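Local coordinates for protein nicotinate-nucleotide diphosphorylase (Carboxylating) (Streptococcus pyogenes GA06023, PDB 5HUO) that catalyses formation of nicotinate ribonucleotide, carbon dioxide and diphosphate from quinolinate and phosphoribosyl diphosphate, a step in the biosynthesis of NAD(+), at residues T31-P35 and F36-D40; E235-A239 and A240-I244; S280-G284 and L285-Y289. One frame throughout, in Å; residues are numbered along the deposited sequence.

Contact 1: T31-P35 and F36-D40; sequences TDLTP and FQIDD
The side-chain oxygen OE1 of Gln-37 turns back toward the start of its own helix and takes the backbone N-H of Thr-34, the N-cap residue. Thr-34 N lies 3.1 Å from Gln-37 OE1; the bond is nearly straight at 173° and meets the oxygen in the carbonyl plane. The hydroxyl Thr-34 OG1 adds a weak bond to Gln-37 OE1 at 3.3 Å. Gln-37 reaches there because its CG stands beside the backbone N (chi1 -83°) and the chain runs on extended, and NE2 at the same amide end is held by Ser-52 O of the second subunit. This is one half of a capping box, the N3 side chain holding the N-cap N-H. The helix's first turn closes with Ile-38 N to Thr-34 O (3.1 Å) and Asp-39 N to Pro-35 O (2.9 Å). Leu-33 CB, just before the N-cap, packs on Ile-38 CG2 (3.9 Å), five residues on, as in a hydrophobic staple. Leu-33 and Ile-38 both rest on Phe-173 of helix 171-180, whereas Pro-35 and Ile-38 lie against Arg-87 of helix 82-92, the arginine that forms a salt bridge with Asp-39; the start of helix 35-49 packs against both helices.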
loop_
_atom_site.group_PDB
_atom_site.type_symbol
_atom_site.label_atom_id
_atom_site.label_comp_id
_atom_site.label_asym_id
_atom_site.label_seq_id
_atom_site.Cartn_x
_atom_site.Cartn_y
_atom_site.Cartn_z
ATOM N N THR A 31 -17.870 -0.222 -22.819
ATOM C CA THR A 31 -18.280 -0.007 -21.399
ATOM C C THR A 31 -17.211 0.785 -20.638
ATOM O O THR A 31 -16.048 0.378 -20.572
ATOM C CB THR A 31 -18.542 -1.345 -20.662
ATOM O OG1 THR A 31 -19.761 -1.934 -21.138
ATOM C CG2 THR A 31 -18.665 -1.132 -19.123
ATOM N N ASP A 32 -17.627 1.859 -19.985
ATOM C CA ASP A 32 -16.670 2.828 -19.456
ATOM C C ASP A 32 -15.857 2.331 -18.260
ATOM O O ASP A 32 -16.256 1.392 -17.590
ATOM C CB ASP A 32 -17.387 4.107 -19.053
ATOM C CG ASP A 32 -16.585 5.342 -19.386
ATOM O OD1 ASP A 32 -15.305 5.292 -19.442
ATOM O OD2 ASP A 32 -17.247 6.365 -19.595
ATOM N N LEU A 33 -14.725 2.952 -18.003
ATOM C CA LEU A 33 -13.901 2.600 -16.853
ATOM C C LEU A 33 -14.449 3.229 -15.573
ATOM O O LEU A 33 -14.846 4.378 -15.594
ATOM C CB LEU A 33 -12.448 3.052 -17.065
ATOM C CG LEU A 33 -11.658 2.306 -18.129
ATOM C CD1 LEU A 33 -10.260 2.867 -18.235
ATOM C CD2 LEU A 33 -11.614 0.815 -17.840
ATOM N N THR A 34 -14.454 2.461 -14.481
ATOM C CA THR A 34 -15.044 2.849 -13.185
ATOM C C THR A 34 -14.051 3.387 -12.173
ATOM O O THR A 34 -12.884 3.102 -12.261
ATOM C CB THR A 34 -15.809 1.676 -12.529
ATOM O OG1 THR A 34 -14.905 0.666 -12.095
ATOM C CG2 THR A 34 -16.751 1.034 -13.482
ATOM N N PRO A 35 -14.493 4.165 -11.183
ATOM C CA PRO A 35 -13.461 4.686 -10.237
ATOM C C PRO A 35 -12.735 3.605 -9.475
ATOM O O PRO A 35 -11.552 3.703 -9.213
ATOM C CB PRO A 35 -14.277 5.512 -9.262
ATOM C CG PRO A 35 -15.376 6.025 -10.104
ATOM C CD PRO A 35 -15.776 4.878 -10.969
ATOM N N PHE A 36 -13.450 2.567 -9.117
ATOM C CA PHE A 36 -12.806 1.439 -8.490
ATOM C C PHE A 36 -11.591 0.924 -9.276
ATOM O O PHE A 36 -10.564 0.520 -8.711
ATOM C CB PHE A 36 -13.776 0.294 -8.363
ATOM C CG PHE A 36 -13.090 -0.969 -7.980
ATOM C CD1 PHE A 36 -12.732 -1.177 -6.657
ATOM C CD2 PHE A 36 -12.752 -1.934 -8.965
ATOM C CE1 PHE A 36 -12.070 -2.337 -6.306
ATOM C CE2 PHE A 36 -12.100 -3.086 -8.631
ATOM C CZ PHE A 36 -11.730 -3.281 -7.289
ATOM N N GLN A 37 -11.754 0.867 -10.579
ATOM C CA GLN A 37 -10.708 0.398 -11.443
ATOM C C GLN A 37 -9.566 1.359 -11.589
ATOM O O GLN A 37 -8.414 0.937 -11.717
ATOM C CB GLN A 37 -11.249 0.174 -12.828
ATOM C CG GLN A 37 -11.939 -1.139 -13.086
ATOM C CD GLN A 37 -12.568 -1.207 -14.474
ATOM O OE1 GLN A 37 -13.323 -0.348 -14.852
ATOM N NE2 GLN A 37 -12.281 -2.274 -15.219
ATOM N N ILE A 38 -9.851 2.665 -11.607
ATOM C CA ILE A 38 -8.795 3.681 -12.026
ATOM C C ILE A 38 -8.223 4.579 -10.945
ATOM O O ILE A 38 -7.119 5.050 -11.046
ATOM C CB ILE A 38 -9.289 4.550 -13.188
ATOM C CG1 ILE A 38 -10.425 5.457 -12.714
ATOM C CG2 ILE A 38 -9.763 3.702 -14.326
ATOM C CD1 ILE A 38 -10.907 6.435 -13.767
ATOM N N ASP A 39 -8.976 4.748 -9.867
ATOM C CA ASP A 39 -8.573 5.687 -8.819
ATOM C C ASP A 39 -7.136 5.542 -8.298
ATOM O O ASP A 39 -6.429 6.535 -8.210
ATOM C CB ASP A 39 -9.538 5.652 -7.658
ATOM C CG ASP A 39 -10.790 6.472 -7.902
ATOM O OD1 ASP A 39 -11.071 6.881 -9.049
ATOM O OD2 ASP A 39 -11.538 6.681 -6.897
ATOM N N ASP A 40 -6.708 4.335 -7.923
ATOM C CA ASP A 40 -5.361 4.179 -7.342
ATOM C C ASP A 40 -4.288 4.599 -8.285
ATOM O O ASP A 40 -3.321 5.233 -7.878
ATOM C CB ASP A 40 -5.098 2.775 -6.877
ATOM C CG ASP A 40 -5.826 2.450 -5.591
ATOM O OD1 ASP A 40 -6.057 3.370 -4.745
ATOM O OD2 ASP A 40 -6.221 1.268 -5.431
#

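Contact 2: E235-A239 and A240-I244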
loop_
_atom_site.group_PDB
_atom_site.type_symbol
_atom_site.label_atom_id
_atom_site.label_comp_id
_atom_site.label_asym_id
_atom_site.label_seq_id
_atom_site.Cartn_x
_atom_site.Cartn_y
_atom_site.Cartn_z
ATOM N N GLU A 235 -3.000 -28.558 -38.931
ATOM C CA GLU A 235 -3.848 -29.757 -39.046
ATOM C C GLU A 235 -3.945 -30.481 -37.707
ATOM O O GLU A 235 -5.030 -30.733 -37.194
ATOM C CB GLU A 235 -3.308 -30.738 -40.119
ATOM C CG GLU A 235 -3.903 -32.149 -40.092
ATOM C CD GLU A 235 -5.423 -32.125 -40.012
ATOM O OE1 GLU A 235 -6.048 -31.048 -40.007
ATOM O OE2 GLU A 235 -6.028 -33.171 -39.835
ATOM N N GLU A 236 -2.773 -30.814 -37.180
ATOM C CA GLU A 236 -2.632 -31.523 -35.902
ATOM C C GLU A 236 -3.530 -30.867 -34.839
ATOM O O GLU A 236 -4.369 -31.520 -34.197
ATOM C CB GLU A 236 -1.151 -31.511 -35.469
ATOM C CG GLU A 236 -0.696 -32.687 -34.620
ATOM C CD GLU A 236 0.786 -32.614 -34.241
ATOM O OE1 GLU A 236 1.588 -31.980 -34.973
ATOM O OE2 GLU A 236 1.162 -33.194 -33.202
ATOM N N ALA A 237 -3.360 -29.553 -34.725
ATOM C CA ALA A 237 -4.084 -28.706 -33.769
ATOM C C ALA A 237 -5.579 -28.710 -33.996
ATOM O O ALA A 237 -6.325 -28.880 -33.058
ATOM C CB ALA A 237 -3.581 -27.293 -33.843
ATOM N N ALA A 238 -6.024 -28.523 -35.228
ATOM C CA ALA A 238 -7.487 -28.561 -35.533
ATOM C C ALA A 238 -8.114 -29.900 -35.157
ATOM O O ALA A 238 -9.205 -29.966 -34.582
ATOM C CB ALA A 238 -7.760 -28.282 -36.996
ATOM N N ALA A 239 -7.392 -30.968 -35.476
ATOM C CA ALA A 239 -7.798 -32.353 -35.118
ATOM C C ALA A 239 -7.939 -32.543 -33.607
ATOM O O ALA A 239 -8.873 -33.172 -33.134
ATOM C CB ALA A 239 -6.798 -33.363 -35.660
ATOM N N ALA A 240 -6.998 -31.959 -32.872
ATOM C CA ALA A 240 -6.989 -31.992 -31.391
ATOM C C ALA A 240 -8.167 -31.213 -30.725
ATOM O O ALA A 240 -8.426 -31.374 -29.543
ATOM C CB ALA A 240 -5.658 -31.491 -30.849
ATOM N N GLY A 241 -8.855 -30.372 -31.493
ATOM C CA GLY A 241 -10.070 -29.675 -31.035
ATOM C C GLY A 241 -9.835 -28.391 -30.261
ATOM O O GLY A 241 -10.667 -28.014 -29.440
ATOM N N VAL A 242 -8.702 -27.717 -30.500
ATOM C CA VAL A 242 -8.383 -26.425 -29.822
ATOM C C VAL A 242 -9.371 -25.363 -30.206
ATOM O O VAL A 242 -10.105 -25.512 -31.195
ATOM C CB VAL A 242 -6.999 -25.844 -30.094
ATOM C CG1 VAL A 242 -5.978 -26.730 -29.455
ATOM C CG2 VAL A 242 -6.774 -25.629 -31.577
ATOM N N ASP A 243 -9.392 -24.310 -29.392
ATOM C CA ASP A 243 -10.368 -23.241 -29.555
ATOM C C ASP A 243 -9.936 -22.255 -30.608
ATOM O O ASP A 243 -10.750 -21.767 -31.400
ATOM C CB ASP A 243 -10.584 -22.580 -28.229
ATOM C CG ASP A 243 -11.154 -23.539 -27.212
ATOM O OD1 ASP A 243 -12.238 -24.127 -27.488
ATOM O OD2 ASP A 243 -10.572 -23.679 -26.116
ATOM N N ILE A 244 -8.646 -21.981 -30.613
ATOM C CA ILE A 244 -8.071 -20.970 -31.494
ATOM C C ILE A 244 -6.708 -21.380 -31.988
ATOM O O ILE A 244 -5.876 -21.829 -31.222
ATOM C CB ILE A 244 -7.877 -19.630 -30.788
ATOM C CG1 ILE A 244 -9.186 -19.200 -30.139
ATOM C CG2 ILE A 244 -7.366 -18.585 -31.801
ATOM C CD1 ILE A 244 -9.104 -17.915 -29.334
#
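A Schellman motif ends helix 231-240 here, and the chain turns out of it to enter strand 244-248, so that Ala-237 and Val-242 meet across the helix end. Strand 224-228, this helix and strand 244-248 together form a beta-alpha-beta crossover unit of the parallel sheet in the C-terminal domain.

Ala-240 N still makes a regular helical backbone bond to Glu-236 O, 3.0 Å long. Gly-241 N then points back into the last turn: it lies 3.1 Å from Ala-238 O, with the donor well above the carbonyl plane of that group, and reaches Ala-237 O only weakly at 3.3 Å. Gly-241 is the residue that leaves the helix, with phi at 84°, a region where a residue without a side chain sits easily.

Val-242 comes just after the glycine and folds over the exit of the helix. Its chi1 of -68° leaves CG1 beside the backbone N and tucks CG2 between that N and the carbonyl carbon, on the side of the last turn. That methyl reaches Ala-237 CB at 4.3 Å, the apolar pairing that goes with a Schellman motif. Val-242 and Ala-240 also rest on Ile-211 of helix 207-217, Val-242 on Val-224 and Val-226 of the neighbouring strand, and Ala-237 on Ile-245 of the strand that follows, so the apolar side of this helix end is packed against the sheet and the adjacent helix.

The same Val-242 methyl touches the backbone as well: CG2 sits 3.6 Å from Ala-237 O, the oxygen to which Gly-241 N bonds weakly.

Contact 3: S280-G284 and L285-Y289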
loop_
_atom_site.group_PDB
_atom_site.type_symbol
_atom_site.label_atom_id
_atom_site.label_comp_id
_atom_site.label_asym_id
_atom_site.label_seq_id
_atom_site.Cartn_x
_atom_site.Cartn_y
_atom_site.Cartn_z
ATOM N N SER A 280 -3.875 -4.767 -44.768
ATOM C CA SER A 280 -4.863 -4.897 -45.881
ATOM C C SER A 280 -4.770 -6.238 -46.624
ATOM O O SER A 280 -5.737 -6.703 -47.203
ATOM C CB SER A 280 -4.690 -3.764 -46.855
ATOM O OG SER A 280 -3.357 -3.765 -47.320
ATOM N N ARG A 281 -3.625 -6.894 -46.512
ATOM C CA ARG A 281 -3.402 -8.217 -47.142
ATOM C C ARG A 281 -4.385 -9.283 -46.667
ATOM O O ARG A 281 -4.623 -10.264 -47.353
ATOM C CB ARG A 281 -1.954 -8.729 -46.953
ATOM C CG ARG A 281 -1.641 -9.353 -45.614
ATOM C CD ARG A 281 -0.273 -10.034 -45.528
ATOM N NE ARG A 281 0.326 -9.759 -44.193
ATOM C CZ ARG A 281 1.221 -10.464 -43.478
ATOM N NH1 ARG A 281 1.589 -9.983 -42.271
ATOM N NH2 ARG A 281 1.745 -11.622 -43.901
ATOM N N PHE A 282 -4.927 -9.117 -45.472
ATOM C CA PHE A 282 -5.852 -10.091 -44.903
ATOM C C PHE A 282 -7.266 -9.869 -45.395
ATOM O O PHE A 282 -8.143 -10.679 -45.130
ATOM C CB PHE A 282 -5.804 -10.089 -43.374
ATOM C CG PHE A 282 -4.443 -10.319 -42.834
ATOM C CD1 PHE A 282 -3.957 -11.594 -42.675
ATOM C CD2 PHE A 282 -3.643 -9.260 -42.493
ATOM C CE1 PHE A 282 -2.676 -11.818 -42.174
ATOM C CE2 PHE A 282 -2.373 -9.454 -41.989
ATOM C CZ PHE A 282 -1.880 -10.734 -41.830
ATOM N N ARG A 283 -7.503 -8.777 -46.108
ATOM C CA ARG A 283 -8.869 -8.469 -46.564
ATOM C C ARG A 283 -9.518 -9.643 -47.294
ATOM O O ARG A 283 -8.915 -10.282 -48.154
ATOM C CB ARG A 283 -8.903 -7.257 -47.456
ATOM C CG ARG A 283 -10.314 -6.761 -47.684
ATOM C CD ARG A 283 -10.288 -5.511 -48.537
ATOM N NE ARG A 283 -9.748 -4.356 -47.821
ATOM C CZ ARG A 283 -8.989 -3.400 -48.351
ATOM N NH1 ARG A 283 -8.636 -3.431 -49.613
ATOM N NH2 ARG A 283 -8.582 -2.402 -47.597
ATOM N N GLY A 284 -10.731 -9.962 -46.884
ATOM C CA GLY A 284 -11.508 -11.026 -47.522
ATOM C C GLY A 284 -11.203 -12.484 -47.184
ATOM O O GLY A 284 -11.909 -13.358 -47.666
ATOM N N LEU A 285 -10.189 -12.764 -46.368
ATOM C CA LEU A 285 -9.940 -14.158 -45.922
ATOM C C LEU A 285 -10.966 -14.616 -44.893
ATOM O O LEU A 285 -11.582 -13.829 -44.218
ATOM C CB LEU A 285 -8.548 -14.374 -45.343
ATOM C CG LEU A 285 -7.431 -13.781 -46.191
ATOM C CD1 LEU A 285 -6.053 -14.041 -45.605
ATOM C CD2 LEU A 285 -7.518 -14.301 -47.630
ATOM N N ALA A 286 -11.135 -15.918 -44.814
ATOM C CA ALA A 286 -12.073 -16.520 -43.880
ATOM C C ALA A 286 -11.283 -16.895 -42.624
ATOM O O ALA A 286 -11.171 -18.051 -42.233
ATOM C CB ALA A 286 -12.762 -17.740 -44.483
ATOM N N ILE A 287 -10.726 -15.875 -42.004
ATOM C CA ILE A 287 -10.133 -16.001 -40.682
ATOM C C ILE A 287 -11.008 -15.200 -39.789
ATOM O O ILE A 287 -11.732 -14.320 -40.245
ATOM C CB ILE A 287 -8.687 -15.491 -40.618
ATOM C CG1 ILE A 287 -8.610 -13.994 -40.911
ATOM C CG2 ILE A 287 -7.841 -16.240 -41.617
ATOM C CD1 ILE A 287 -7.231 -13.423 -40.680
ATOM N N ASP A 288 -10.905 -15.479 -38.509
ATOM C CA ASP A 288 -11.745 -14.793 -37.515
ATOM C C ASP A 288 -11.185 -13.446 -37.049
ATOM O O ASP A 288 -11.936 -12.488 -36.887
ATOM C CB ASP A 288 -12.007 -15.697 -36.343
ATOM C CG ASP A 288 -12.715 -16.984 -36.773
ATOM O OD1 ASP A 288 -13.944 -16.918 -37.019
ATOM O OD2 ASP A 288 -12.040 -18.038 -36.834
ATOM N N TYR A 289 -9.879 -13.389 -36.819
ATOM C CA TYR A 289 -9.244 -12.112 -36.444
ATOM C C TYR A 289 -7.728 -12.025 -36.695
ATOM O O TYR A 289 -7.087 -13.005 -37.045
ATOM C CB TYR A 289 -9.520 -11.796 -35.004
ATOM C CG TYR A 289 -8.898 -12.727 -33.976
ATOM C CD1 TYR A 289 -9.483 -13.942 -33.667
ATOM C CD2 TYR A 289 -7.818 -12.331 -33.232
ATOM C CE1 TYR A 289 -8.981 -14.733 -32.649
ATOM C CE2 TYR A 289 -7.300 -13.120 -32.218
ATOM C CZ TYR A 289 -7.882 -14.335 -31.930
ATOM O OH TYR A 289 -7.346 -15.139 -30.931
#
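A type II beta turn runs from Phe-282 to Leu-285 in the loop leading to strand 289-291, and it brings the side chains of these two residues together. Leu-285 N bonds to Phe-282 O at 3.2 Å, nearly straight at 170°. Gly-284 holds the third position with phi 79°, and its N-H is taken by Asp-155. The leucine then leans back over the turn: chi1 of -47° places CG beside the backbone N, and Leu-285 CG comes to lie 3.4 Å from Phe-282 O. Its CD1 methyl reaches Phe-282 CD1 at 4.4 Å, and the CD1 methyl of Ile-287 approaches that same ring carbon at 4.2 Å. One face of the ring carries Arg-281 CG, displaced toward the rim. Between the two aliphatic residues, Ala-286 centres an inverse gamma turn. Leu-285 and Ile-287 pack on helix 252-262, while Phe-282 and Ile-287 touch Cys-270 of strand 267-271, so the three side chains form an apolar patch against that helix and strand. A glycine at the third position is typical of a type II turn, here in the loop that joins strand 267-271 to its parallel neighbour 289-291 in the C-terminal domain.

Contacts 2 and 3 belong to the same C-terminal domain, with centres about 20 Å apart, and they meet where the chain enters the parallel sheet at each of them: Ile-244 CG2 lies 3.6 Å from Tyr-289 OH. The strands that begin there, 244-248 and 289-291, flank strand 267-271, and Phe-220 of the third subunit touches both Ile-244 and Tyr-289. Contact 1 stands apart at the modelled start of the chain, its centre about 38 Å from that of contact 2 and about 34 Å from that of contact 3, on the opposite side of the chain's centre from contact 3. It faces the second subunit in the hexamer.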